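Local coordinates for periplasmic binding protein (Veillonella parvula, PDB 4LJS) that probably captures a metal-chelate or similar small ligand in the periplasm and delivers it to a membrane transporter, as other periplasmic binding proteins do, at residues 196-201 / 238-243; 213-218 / 293-298; 138-143 / 154-159. All blocks are in the same frame, centred on the assembly; numbering follows the deposited sequence.

Interaction 1: 196-201 / 238-243; sequences KALFIE and EDVVEQ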
loop_
_atom_site.group_PDB
_atom_site.type_symbol
_atom_site.label_atom_id
_atom_site.label_comp_id
_atom_site.label_asym_id
_atom_site.label_seq_id
_atom_site.Cartn_x
_atom_site.Cartn_y
_atom_site.Cartn_z
ATOM N N LYS A 196 -16.243 -17.375 1.716
ATOM C CA LYS A 196 -15.033 -17.797 2.414
ATOM C C LYS A 196 -13.791 -17.548 1.549
ATOM O O LYS A 196 -13.619 -18.172 0.493
ATOM C CB LYS A 196 -15.128 -19.273 2.823
ATOM C CG LYS A 196 -13.880 -19.783 3.534
ATOM C CD LYS A 196 -14.190 -20.467 4.861
ATOM C CE LYS A 196 -14.782 -21.844 4.657
ATOM N NZ LYS A 196 -14.477 -22.732 5.814
ATOM N N ALA A 197 -12.928 -16.644 2.003
ATOM C CA ALA A 197 -11.781 -16.206 1.208
ATOM C C ALA A 197 -10.433 -16.713 1.725
ATOM O O ALA A 197 -10.230 -16.864 2.934
ATOM C CB ALA A 197 -11.755 -14.681 1.110
ATOM N N LEU A 198 -9.513 -16.954 0.792
ATOM C CA LEU A 198 -8.139 -17.299 1.126
ATOM C C LEU A 198 -7.169 -16.357 0.431
ATOM O O LEU A 198 -7.222 -16.195 -0.788
ATOM C CB LEU A 198 -7.830 -18.741 0.721
ATOM C CG LEU A 198 -6.362 -19.143 0.870
ATOM C CD1 LEU A 198 -5.968 -19.214 2.341
ATOM C CD2 LEU A 198 -6.073 -20.455 0.153
ATOM N N PHE A 199 -6.285 -15.735 1.211
ATOM C CA PHE A 199 -5.241 -14.879 0.657
ATOM C C PHE A 199 -3.889 -15.554 0.823
ATOM O O PHE A 199 -3.453 -15.826 1.945
ATOM C CB PHE A 199 -5.208 -13.527 1.362
ATOM C CG PHE A 199 -6.487 -12.751 1.254
ATOM C CD1 PHE A 199 -7.548 -13.008 2.111
ATOM C CD2 PHE A 199 -6.625 -11.751 0.307
ATOM C CE1 PHE A 199 -8.724 -12.284 2.018
ATOM C CE2 PHE A 199 -7.797 -11.024 0.206
ATOM C CZ PHE A 199 -8.852 -11.295 1.061
ATOM N N ILE A 200 -3.231 -15.829 -0.297
ATOM C CA ILE A 200 -1.916 -16.453 -0.263
ATOM C C ILE A 200 -0.980 -15.852 -1.298
ATOM O O ILE A 200 -1.423 -15.356 -2.336
ATOM C CB ILE A 200 -1.989 -17.978 -0.503
ATOM C CG1 ILE A 200 -2.854 -18.285 -1.729
ATOM C CG2 ILE A 200 -2.536 -18.684 0.725
ATOM C CD1 ILE A 200 -2.670 -19.682 -2.271
ATOM N N GLU A 201 0.316 -15.889 -0.997
ATOM C CA GLU A 201 1.348 -15.553 -1.971
ATOM C C GLU A 201 2.130 -16.816 -2.268
ATOM O O GLU A 201 2.473 -17.570 -1.357
ATOM C CB GLU A 201 2.299 -14.463 -1.451
ATOM C CG GLU A 201 3.473 -14.184 -2.398
ATOM C CD GLU A 201 4.424 -13.092 -1.912
ATOM O OE1 GLU A 201 4.330 -12.685 -0.731
ATOM O OE2 GLU A 201 5.268 -12.643 -2.725
ATOM N N GLU A 238 -3.052 -29.310 1.753
ATOM C CA GLU A 238 -3.987 -30.144 2.494
ATOM C C GLU A 238 -4.970 -29.322 3.325
ATOM O O GLU A 238 -6.171 -29.596 3.332
ATOM C CB GLU A 238 -3.217 -31.095 3.402
ATOM C CG GLU A 238 -4.091 -31.855 4.362
ATOM C CD GLU A 238 -3.349 -32.981 5.032
ATOM O OE1 GLU A 238 -2.141 -32.813 5.302
ATOM O OE2 GLU A 238 -3.970 -34.035 5.275
ATOM N N ASP A 239 -4.450 -28.321 4.030
ATOM C CA ASP A 239 -5.280 -27.412 4.819
ATOM C C ASP A 239 -6.172 -26.548 3.933
ATOM O O ASP A 239 -7.263 -26.144 4.338
ATOM C CB ASP A 239 -4.410 -26.522 5.711
ATOM C CG ASP A 239 -4.213 -27.102 7.095
ATOM O OD1 ASP A 239 -5.206 -27.582 7.680
ATOM O OD2 ASP A 239 -3.068 -27.083 7.598
ATOM N N VAL A 240 -5.705 -26.264 2.724
ATOM C CA VAL A 240 -6.507 -25.500 1.780
ATOM C C VAL A 240 -7.715 -26.318 1.323
ATOM O O VAL A 240 -8.821 -25.793 1.221
ATOM C CB VAL A 240 -5.672 -25.027 0.573
ATOM C CG1 VAL A 240 -6.555 -24.331 -0.444
ATOM C CG2 VAL A 240 -4.561 -24.094 1.036
ATOM N N VAL A 241 -7.503 -27.606 1.072
ATOM C CA VAL A 241 -8.596 -28.508 0.714
ATOM C C VAL A 241 -9.647 -28.583 1.821
ATOM O O VAL A 241 -10.849 -28.529 1.556
ATOM C CB VAL A 241 -8.088 -29.930 0.401
ATOM C CG1 VAL A 241 -9.257 -30.901 0.271
ATOM C CG2 VAL A 241 -7.250 -29.927 -0.864
ATOM N N GLU A 242 -9.187 -28.700 3.062
ATOM C CA GLU A 242 -10.094 -28.757 4.203
ATOM C C GLU A 242 -10.877 -27.454 4.371
ATOM O O GLU A 242 -12.099 -27.472 4.516
ATOM C CB GLU A 242 -9.323 -29.078 5.483
ATOM C CG GLU A 242 -10.180 -29.095 6.740
ATOM C CD GLU A 242 -9.372 -29.379 7.998
ATOM O OE1 GLU A 242 -9.526 -28.628 8.986
ATOM O OE2 GLU A 242 -8.586 -30.352 8.003
ATOM N N GLN A 243 -10.169 -26.327 4.345
ATOM C CA GLN A 243 -10.799 -25.026 4.549
ATOM C C GLN A 243 -11.749 -24.674 3.407
ATOM O O GLN A 243 -12.812 -24.094 3.632
ATOM C CB GLN A 243 -9.743 -23.935 4.743
ATOM C CG GLN A 243 -9.000 -24.031 6.067
ATOM C CD GLN A 243 -9.895 -23.733 7.251
ATOM O OE1 GLN A 243 -10.639 -22.750 7.249
ATOM N NE2 GLN A 243 -9.835 -24.586 8.271
#

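Interaction 2: 213-218 / 293-298; sequences KTLAGN and YSPGIR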
loop_
_atom_site.group_PDB
_atom_site.type_symbol
_atom_site.label_atom_id
_atom_site.label_comp_id
_atom_site.label_asym_id
_atom_site.label_seq_id
_atom_site.Cartn_x
_atom_site.Cartn_y
_atom_site.Cartn_z
ATOM N N LYS A 213 -4.232 -10.777 10.862
ATOM C CA LYS A 213 -3.380 -9.674 11.284
ATOM C C LYS A 213 -2.711 -8.931 10.121
ATOM O O LYS A 213 -1.943 -7.997 10.347
ATOM C CB LYS A 213 -2.339 -10.147 12.301
ATOM C CG LYS A 213 -2.953 -10.647 13.602
ATOM C CD LYS A 213 -1.899 -11.061 14.609
ATOM C CE LYS A 213 -1.199 -9.858 15.228
ATOM N NZ LYS A 213 -0.232 -10.282 16.282
ATOM N N THR A 214 -3.004 -9.339 8.888
ATOM C CA THR A 214 -2.456 -8.645 7.721
ATOM C C THR A 214 -3.507 -7.721 7.109
ATOM O O THR A 214 -4.708 -7.908 7.315
ATOM C CB THR A 214 -1.983 -9.620 6.629
ATOM O OG1 THR A 214 -3.126 -10.220 5.996
ATOM C CG2 THR A 214 -1.077 -10.699 7.217
ATOM N N LEU A 215 -3.054 -6.725 6.356
ATOM C CA LEU A 215 -3.977 -5.794 5.725
ATOM C C LEU A 215 -4.906 -6.503 4.734
ATOM O O LEU A 215 -6.103 -6.209 4.685
ATOM C CB LEU A 215 -3.230 -4.648 5.043
ATOM C CG LEU A 215 -4.137 -3.728 4.213
ATOM C CD1 LEU A 215 -5.188 -3.036 5.093
ATOM C CD2 LEU A 215 -3.308 -2.714 3.473
ATOM N N ALA A 216 -4.362 -7.437 3.953
ATOM C CA ALA A 216 -5.195 -8.221 3.045
ATOM C C ALA A 216 -6.299 -8.923 3.819
ATOM O O ALA A 216 -7.449 -8.945 3.385
ATOM C CB ALA A 216 -4.365 -9.230 2.262
ATOM N N GLY A 217 -5.945 -9.488 4.970
ATOM C CA GLY A 217 -6.922 -10.125 5.838
ATOM C C GLY A 217 -7.962 -9.119 6.304
ATOM O O GLY A 217 -9.162 -9.394 6.277
ATOM N N ASN A 218 -7.501 -7.940 6.713
ATOM C CA ASN A 218 -8.400 -6.906 7.216
ATOM C C ASN A 218 -9.325 -6.384 6.124
ATOM O O ASN A 218 -10.458 -5.981 6.391
ATOM C CB ASN A 218 -7.613 -5.758 7.855
ATOM C CG ASN A 218 -8.511 -4.717 8.517
ATOM O OD1 ASN A 218 -8.599 -3.574 8.065
ATOM N ND2 ASN A 218 -9.179 -5.113 9.595
ATOM N N TYR A 293 0.006 -4.188 0.992
ATOM C CA TYR A 293 1.055 -4.092 1.995
ATOM C C TYR A 293 1.578 -2.652 2.014
ATOM O O TYR A 293 2.214 -2.217 1.056
ATOM C CB TYR A 293 2.165 -5.104 1.699
ATOM C CG TYR A 293 3.237 -5.161 2.760
ATOM C CD1 TYR A 293 4.288 -4.254 2.753
ATOM C CD2 TYR A 293 3.197 -6.113 3.774
ATOM C CE1 TYR A 293 5.272 -4.289 3.724
ATOM C CE2 TYR A 293 4.185 -6.160 4.750
ATOM C CZ TYR A 293 5.221 -5.241 4.717
ATOM O OH TYR A 293 6.212 -5.258 5.677
ATOM N N SER A 294 1.292 -1.926 3.100
ATOM C CA SER A 294 1.517 -0.471 3.191
ATOM C C SER A 294 1.230 0.271 1.891
ATOM O O SER A 294 2.103 0.940 1.371
ATOM C CB SER A 294 2.963 -0.166 3.588
ATOM O OG SER A 294 3.271 -0.678 4.864
ATOM N N PRO A 295 0.013 0.150 1.358
ATOM C CA PRO A 295 -0.218 0.622 -0.016
ATOM C C PRO A 295 -0.460 2.118 -0.139
ATOM O O PRO A 295 -0.346 2.649 -1.245
ATOM C CB PRO A 295 -1.492 -0.131 -0.429
ATOM C CG PRO A 295 -2.233 -0.298 0.862
ATOM C CD PRO A 295 -1.187 -0.472 1.942
ATOM N N GLY A 296 -0.790 2.789 0.959
ATOM C CA GLY A 296 -1.208 4.176 0.872
ATOM C C GLY A 296 -2.407 4.281 -0.060
ATOM O O GLY A 296 -3.321 3.463 0.003
ATOM N N ILE A 297 -2.384 5.263 -0.954
ATOM C CA ILE A 297 -3.489 5.482 -1.891
ATOM C C ILE A 297 -3.869 4.248 -2.728
ATOM O O ILE A 297 -5.008 4.138 -3.172
ATOM C CB ILE A 297 -3.214 6.715 -2.813
ATOM C CG1 ILE A 297 -4.504 7.212 -3.469
ATOM C CG2 ILE A 297 -2.151 6.395 -3.859
ATOM C CD1 ILE A 297 -5.593 7.580 -2.488
ATOM N N ARG A 298 -2.935 3.310 -2.915
ATOM C CA ARG A 298 -3.197 2.129 -3.750
ATOM C C ARG A 298 -4.102 1.094 -3.061
ATOM O O ARG A 298 -4.443 0.050 -3.636
ATOM C CB ARG A 298 -1.892 1.475 -4.236
ATOM C CG ARG A 298 -1.012 2.380 -5.106
ATOM C CD ARG A 298 -1.774 2.898 -6.325
ATOM N NE ARG A 298 -2.172 1.812 -7.217
ATOM C CZ ARG A 298 -1.391 1.288 -8.157
ATOM N NH1 ARG A 298 -0.151 1.750 -8.346
ATOM N NH2 ARG A 298 -1.853 0.302 -8.914
#

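Interaction 3: 138-143 / 154-159; sequences IAESSL and EYKYIR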
loop_
_atom_site.group_PDB
_atom_site.type_symbol
_atom_site.label_atom_id
_atom_site.label_comp_id
_atom_site.label_asym_id
_atom_site.label_seq_id
_atom_site.Cartn_x
_atom_site.Cartn_y
_atom_site.Cartn_z
ATOM N N ILE A 138 6.846 8.646 8.943
ATOM C CA ILE A 138 7.011 7.203 8.825
ATOM C C ILE A 138 5.650 6.498 8.731
ATOM O O ILE A 138 4.750 6.772 9.526
ATOM C CB ILE A 138 7.814 6.676 10.038
ATOM C CG1 ILE A 138 9.244 7.224 9.978
ATOM C CG2 ILE A 138 7.815 5.149 10.088
ATOM C CD1 ILE A 138 10.052 6.993 11.240
ATOM N N ALA A 139 5.492 5.609 7.751
ATOM C CA ALA A 139 4.251 4.839 7.620
ATOM C C ALA A 139 4.032 3.937 8.834
ATOM O O ALA A 139 4.852 3.063 9.122
ATOM C CB ALA A 139 4.273 4.003 6.362
ATOM N N GLU A 140 2.924 4.139 9.538
ATOM C CA GLU A 140 2.614 3.304 10.695
ATOM C C GLU A 140 2.492 1.813 10.339
ATOM O O GLU A 140 2.841 0.949 11.138
ATOM C CB GLU A 140 1.341 3.786 11.397
ATOM C CG GLU A 140 1.050 3.026 12.672
ATOM C CD GLU A 140 -0.305 3.361 13.266
ATOM O OE1 GLU A 140 -1.057 4.146 12.644
ATOM O OE2 GLU A 140 -0.612 2.831 14.358
ATOM N N SER A 141 2.014 1.508 9.138
ATOM C CA SER A 141 1.849 0.108 8.745
ATOM C C SER A 141 3.168 -0.589 8.403
ATOM O O SER A 141 3.178 -1.784 8.086
ATOM C CB SER A 141 0.887 -0.010 7.569
ATOM O OG SER A 141 1.452 0.560 6.405
ATOM N N SER A 142 4.277 0.147 8.468
ATOM C CA SER A 142 5.593 -0.446 8.254
ATOM C C SER A 142 6.325 -0.810 9.562
ATOM O O SER A 142 7.479 -1.241 9.527
ATOM C CB SER A 142 6.466 0.497 7.428
ATOM O OG SER A 142 6.881 1.610 8.202
ATOM N N LEU A 143 5.661 -0.649 10.704
ATOM C CA LEU A 143 6.338 -0.787 12.001
ATOM C C LEU A 143 6.601 -2.232 12.425
ATOM O O LEU A 143 7.354 -2.479 13.368
ATOM C CB LEU A 143 5.564 -0.061 13.111
ATOM C CG LEU A 143 5.437 1.458 12.975
ATOM C CD1 LEU A 143 4.526 2.009 14.068
ATOM C CD2 LEU A 143 6.800 2.120 13.017
ATOM N N GLU A 154 -3.950 2.996 6.969
ATOM C CA GLU A 154 -3.779 3.595 5.643
ATOM C C GLU A 154 -4.567 4.896 5.513
ATOM O O GLU A 154 -4.074 5.870 4.937
ATOM C CB GLU A 154 -4.173 2.615 4.533
ATOM C CG GLU A 154 -3.352 1.332 4.521
ATOM C CD GLU A 154 -1.848 1.594 4.562
ATOM O OE1 GLU A 154 -1.360 2.450 3.788
ATOM O OE2 GLU A 154 -1.159 0.944 5.376
ATOM N N TYR A 155 -5.786 4.914 6.052
ATOM C CA TYR A 155 -6.595 6.133 6.050
ATOM C C TYR A 155 -5.883 7.279 6.771
ATOM O O TYR A 155 -5.822 8.394 6.259
ATOM C CB TYR A 155 -7.962 5.887 6.695
ATOM C CG TYR A 155 -8.852 4.953 5.905
ATOM C CD1 TYR A 155 -8.705 4.828 4.533
ATOM C CD2 TYR A 155 -9.845 4.202 6.531
ATOM C CE1 TYR A 155 -9.516 3.979 3.802
ATOM C CE2 TYR A 155 -10.661 3.342 5.805
ATOM C CZ TYR A 155 -10.487 3.235 4.436
ATOM O OH TYR A 155 -11.282 2.392 3.686
ATOM N N LYS A 156 -5.353 6.998 7.960
ATOM C CA LYS A 156 -4.679 8.018 8.750
ATOM C C LYS A 156 -3.440 8.503 8.007
ATOM O O LYS A 156 -3.115 9.691 8.023
ATOM C CB LYS A 156 -4.281 7.474 10.127
ATOM C CG LYS A 156 -3.237 8.351 10.842
ATOM C CD LYS A 156 -2.932 7.873 12.267
ATOM C CE LYS A 156 -1.780 8.664 12.901
ATOM N NZ LYS A 156 -0.443 8.345 12.300
ATOM N N TYR A 157 -2.759 7.565 7.354
ATOM C CA TYR A 157 -1.561 7.859 6.582
ATOM C C TYR A 157 -1.897 8.907 5.533
ATOM O O TYR A 157 -1.228 9.933 5.419
ATOM C CB TYR A 157 -1.073 6.577 5.914
ATOM C CG TYR A 157 0.147 6.713 5.023
ATOM C CD1 TYR A 157 1.430 6.693 5.564
ATOM C CD2 TYR A 157 0.018 6.819 3.640
ATOM C CE1 TYR A 157 2.547 6.786 4.760
ATOM C CE2 TYR A 157 1.136 6.916 2.820
ATOM C CZ TYR A 157 2.401 6.903 3.388
ATOM O OH TYR A 157 3.528 6.998 2.597
ATOM N N ILE A 158 -2.965 8.651 4.790
ATOM C CA ILE A 158 -3.410 9.570 3.748
ATOM C C ILE A 158 -3.804 10.917 4.357
ATOM O O ILE A 158 -3.461 11.977 3.833
ATOM C CB ILE A 158 -4.581 8.954 2.960
ATOM C CG1 ILE A 158 -4.083 7.721 2.196
ATOM C CG2 ILE A 158 -5.186 9.961 2.004
ATOM C CD1 ILE A 158 -5.157 6.929 1.514
ATOM N N ARG A 159 -4.493 10.860 5.491
ATOM C CA ARG A 159 -4.956 12.054 6.171
ATOM C C ARG A 159 -3.782 12.899 6.691
ATOM O O ARG A 159 -3.802 14.129 6.590
ATOM C CB ARG A 159 -5.889 11.641 7.310
ATOM C CG ARG A 159 -6.601 12.772 7.997
ATOM C CD ARG A 159 -7.649 12.228 8.971
ATOM N NE ARG A 159 -8.881 11.810 8.299
ATOM C CZ ARG A 159 -9.386 10.579 8.340
ATOM N NH1 ARG A 159 -8.764 9.623 9.017
ATOM N NH2 ARG A 159 -10.523 10.305 7.709
#

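Interaction 1: 196-201 / 238-243
K196 and Q243 meet at the C-terminal end of helix 237-243, where the lysine ammonium reaches the last helical carbonyl. The hydrogen bond is weak, with K196 NZ 3.1 Å from Q243 O, and the two side chains cross at about a right angle. K196 CG is anti to its backbone nitrogen, and bends at chi2 and chi3 then swing the chain round to the helix end. A positive charge there would be expected to suit the negative end of the helix dipole. The amide oxygen Q243 OE1 lies 4.1 Å from K196 NZ, too far to add a second bond.

Two residues further along the strand the contact becomes purely apolar. The branch L198 CD2 comes up against the fork of V240, lying 4.0 Å from both V240 CG1 and V240 CG2. Again the side chains cross nearly perpendicularly, each one buried and directed at the other segment.

I228 lies against both K196 and Q243, and L198 also touches P245 and, on strand 206-209, L209. Helix 237-243 lies on a beta-alpha-beta crossover from strand 226-227 to strand 247-252, both of which run parallel to strand 196-203 and pair with it. The alternate residues A197 and F199 leave the strand on its other face and pack on helix 299-310.

Interaction 2: 213-218 / 293-298
The capped N terminus of helix 215-222 meets the loop before helix 299-310 near the middle of the chain, at the junction between the two lobes of this periplasmic binding protein, and L215 and P295 make the contact. It is small and apolar. The branch L215 CD2 approaches P295 CD to 3.4 Å, a close fit, and lies 3.7 Å from P295 CG. With CG anti to the backbone nitrogen (chi1 173°), L215 extends away from the helix start and presents this methyl to the CG-CD side of the proline ring.

The same methyl comes within 4.4 Å of Y293 N, loosely covering the backbone ahead of the proline. The CB of Y293 points away from the helix, and its exposed aromatic side chain lies about 4 Å, between nearest atoms, from a glycerol that probably came from the crystallisation liquor. That neighbourhood is consistent with the interlobe cleft in which proteins of this family hold their ligands, although nothing here identifies the natural one.

Both partners also touch helix 151-164, L215 at M151 and P295 at E154, so the contact is backed by a third element. Beyond the proline the loop tightens into a turn, with R298 N bonded to P295 O at 3.2 Å. R298 then carries the segment into the protein's interior, where its guanidinium forms salt bridges with E56 and D301.

On the other side of the contact, the start of the helix is fixed by T214 in the N-cap position. T214 OG1 bonds to G211 O in the preceding loop and accepts the backbone hydrogen of G217 N over 3.1 Å, with an N-H...O angle of 158°.

Interaction 3: 138-143 / 154-159
E154 and S141 form the polar part of this contact. The CB of E154 points away from residues 138-143, but CG stands beside the backbone N (chi1 -60°) and a bend at chi2 (-50°) folds the carboxylate back, and S141 OG donates to the syn lone pair of E154 OE2 at 2.8 Å. Both carboxylate oxygens are used, since E154 OE1 accepts from G296 N, while S141 OG also bonds to S294 OG.

The stem of K156 crosses the acid of E140 at about a right angle, with K156 CD 4.2 Å from E140 OE1. K156 NZ, 4.3 Å from the same oxygen, is close enough for a loose charge attraction but makes its salt bridge with D160. One residue on, Y157 CE1 meets A139 CB at 3.6 Å, the methyl approaching the ring obliquely. N53, S54 and T57 of helix 52-60 also touch this tyrosine.

The facing loop is held in a 3-10 turn, with A139 O accepting from both S142 N and, at 2.7 Å, S142 OG. The arrangement joins the loop leaving edge strand 135-138 of the parallel sheet to helix 151-164, close to the interlobe junction of a two-lobed periplasmic binding protein.

From the N terminus, interaction 3 comes first, closing the short loop between strand 135-138 and helix 151-164 before either of the others opens. The chain then runs through helix 168-188 into the second lobe, where 196-201 opens, 213-218 follows and 238-243 closes interaction 1; 293-298, reached after strand 284-288, closes interaction 2, so the two cross. Interaction 1 ties a crossover helix to the mixed sheet, far from interaction 3. Interaction 2 joins this lobe to the loop before helix 299-310 and touches both neighbours. F199 CZ packs 3.6 Å from A216 O, and P295 CD lies 3.4 Å from E154 CD.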